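Nucleotide pyrophosphohydrolase (Bacillus cereus, PDB 5IE9) probably hydrolyses nucleoside triphosphates to monophosphates and pyrophosphate, as a manganese-binding, all-helical MazG-type nucleotide pyrophosphohydrolase. Local coordinates at residues K7-E12 against V73-A78. Sequence-based numbering, arbitrary orientation.
Sequences KDMQKE and VMICMA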
loop_
_atom_site.group_PDB
_atom_site.type_symbol
_atom_site.label_atom_id
_atom_site.label_comp_id
_atom_site.label_asym_id
_atom_site.label_seq_id
_atom_site.Cartn_x
_atom_site.Cartn_y
_atom_site.Cartn_z
ATOM N N LYS C 7 -24.129 9.114 -3.144
ATOM C CA LYS C 7 -24.469 9.343 -4.551
ATOM C C LYS C 7 -24.107 10.747 -5.024
ATOM O O LYS C 7 -23.550 10.901 -6.114
ATOM C CB LYS C 7 -25.947 9.046 -4.821
ATOM C CG LYS C 7 -26.233 7.570 -5.014
ATOM C CD LYS C 7 -27.453 7.344 -5.895
ATOM C CE LYS C 7 -27.579 5.885 -6.325
ATOM N NZ LYS C 7 -27.804 4.940 -5.194
ATOM N N ASP C 8 -24.406 11.752 -4.196
ATOM C CA ASP C 8 -24.069 13.152 -4.488
ATOM C C ASP C 8 -22.563 13.436 -4.479
ATOM O O ASP C 8 -22.068 14.131 -5.367
ATOM C CB ASP C 8 -24.795 14.113 -3.538
ATOM C CG ASP C 8 -26.296 14.178 -3.790
ATOM O OD1 ASP C 8 -26.739 14.077 -4.958
ATOM O OD2 ASP C 8 -27.038 14.337 -2.797
ATOM N N MET C 9 -21.843 12.900 -3.487
ATOM C CA MET C 9 -20.378 13.041 -3.404
ATOM C C MET C 9 -19.709 12.483 -4.662
ATOM O O MET C 9 -18.753 13.070 -5.165
ATOM C CB MET C 9 -19.803 12.352 -2.161
ATOM C CG MET C 9 -20.623 12.513 -0.890
ATOM S SD MET C 9 -19.828 12.318 0.724
ATOM C CE MET C 9 -18.514 11.134 0.444
ATOM N N GLN C 10 -20.235 11.359 -5.161
ATOM C CA GLN C 10 -19.787 10.758 -6.421
ATOM C C GLN C 10 -20.126 11.637 -7.630
ATOM O O GLN C 10 -19.271 11.842 -8.495
ATOM C CB GLN C 10 -20.319 9.323 -6.585
ATOM C CG GLN C 10 -19.689 8.334 -5.613
ATOM C CD GLN C 10 -20.052 6.884 -5.866
ATOM O OE1 GLN C 10 -20.730 6.255 -5.055
ATOM N NE2 GLN C 10 -19.579 6.335 -6.975
ATOM N N LYS C 11 -21.353 12.168 -7.667
ATOM C CA LYS C 11 -21.781 13.157 -8.682
ATOM C C LYS C 11 -20.907 14.421 -8.685
ATOM O O LYS C 11 -20.572 14.946 -9.748
ATOM C CB LYS C 11 -23.260 13.544 -8.494
ATOM C CG LYS C 11 -24.269 12.569 -9.087
ATOM C CD LYS C 11 -25.703 12.933 -8.706
ATOM N N GLU C 12 -20.547 14.883 -7.487
ATOM C CA GLU C 12 -19.719 16.070 -7.282
ATOM C C GLU C 12 -18.306 15.887 -7.847
ATOM O O GLU C 12 -17.747 16.817 -8.439
ATOM C CB GLU C 12 -19.659 16.393 -5.789
ATOM C CG GLU C 12 -19.160 17.785 -5.439
ATOM C CD GLU C 12 -19.275 18.108 -3.957
ATOM O OE1 GLU C 12 -19.988 17.385 -3.228
ATOM O OE2 GLU C 12 -18.654 19.104 -3.519
ATOM N N VAL C 73 -9.804 9.558 -4.485
ATOM C CA VAL C 73 -9.261 8.642 -5.492
ATOM C C VAL C 73 -10.163 7.412 -5.580
ATOM O O VAL C 73 -10.406 6.894 -6.671
ATOM C CB VAL C 73 -7.784 8.259 -5.206
ATOM C CG1 VAL C 73 -7.219 7.333 -6.280
ATOM C CG2 VAL C 73 -6.913 9.501 -5.104
ATOM N N MET C 74 -10.677 6.974 -4.431
ATOM C CA MET C 74 -11.654 5.895 -4.380
ATOM C C MET C 74 -12.903 6.216 -5.182
ATOM O O MET C 74 -13.358 5.380 -5.965
ATOM C CB MET C 74 -12.027 5.578 -2.945
ATOM C CG MET C 74 -11.160 4.499 -2.344
ATOM S SD MET C 74 -11.494 4.315 -0.588
ATOM C CE MET C 74 -9.907 3.643 -0.118
ATOM N N ILE C 75 -13.437 7.429 -4.992
ATOM C CA ILE C 75 -14.619 7.887 -5.713
ATOM C C ILE C 75 -14.312 7.924 -7.211
ATOM O O ILE C 75 -15.102 7.431 -8.015
ATOM C CB ILE C 75 -15.163 9.234 -5.171
ATOM C CG1 ILE C 75 -15.812 9.022 -3.795
ATOM C CG2 ILE C 75 -16.198 9.817 -6.125
ATOM C CD1 ILE C 75 -16.059 10.283 -2.987
ATOM N N CYS C 76 -13.148 8.468 -7.562
ATOM C CA CYS C 76 -12.649 8.445 -8.939
ATOM C C CYS C 76 -12.632 7.031 -9.522
ATOM O O CYS C 76 -13.190 6.802 -10.596
ATOM C CB CYS C 76 -11.262 9.076 -9.024
ATOM S SG CYS C 76 -11.286 10.863 -8.830
ATOM N N MET C 77 -12.016 6.097 -8.793
ATOM C CA MET C 77 -11.966 4.686 -9.160
ATOM C C MET C 77 -13.384 4.157 -9.420
ATOM O O MET C 77 -13.653 3.581 -10.482
ATOM C CB MET C 77 -11.250 3.901 -8.050
ATOM C CG MET C 77 -11.241 2.382 -8.185
ATOM S SD MET C 77 -9.978 1.783 -9.318
ATOM C CE MET C 77 -8.543 1.704 -8.245
ATOM N N ALA C 78 -14.283 4.398 -8.466
ATOM C CA ALA C 78 -15.650 3.899 -8.522
ATOM C C ALA C 78 -16.442 4.496 -9.689
ATOM O O ALA C 78 -17.192 3.783 -10.359
ATOM C CB ALA C 78 -16.357 4.149 -7.200
#
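Helix segments 7-12 and 73-78 meet nearly at right angles, at 86°, where Gln10 and Ile75 come together with their CA atoms 6.0 Å apart. The axes approach to 9.8 Å. The fold is the all-alpha MazG fold, here four helices per chain in a four-chain assembly; this crossing sets the N-terminal helix 6-17 against helix 62-80, which also carries Glu66 of the manganese site. Ile75 contributes the largest share, with Gln10 close behind. The CB of Ile75 points toward the other helix. Its CG2, anti to the backbone N, sits against Gln10 itself, 3.7 Å from Gln10 CA and 3.8 Å from Gln10 CG. The other branch reaches toward Met9, where CD1 comes within 4.3 Å of the methyl CE, a looser apolar contact. On the far side of helix 62-80, Val73 and Met77 pack on Leu34 of helix 27-49, so the helix is sandwiched between the other two. His89 of a second subunit also packs on Met9 and Ile75, bringing this crossing up to the subunit interface.

The CB of Gln10 points neither at the partner nor away from it, and the chain then runs out extended beyond CG (chi2 -172°), which carries the amide past Ile75 to the next turn. No hydrogen bond links the two segments. The buried amide is instead gripped at both ends by the turn that joins helix 62-80 to helix 85-96: OE1 accepts from Leu85 N, at the start of the latter, and NE2 donates to Ile83 O. Together these bonds are consistent with the amide set this way round. Held there, the same NE2 lies 3.9 Å from the methyl CB of Ala78.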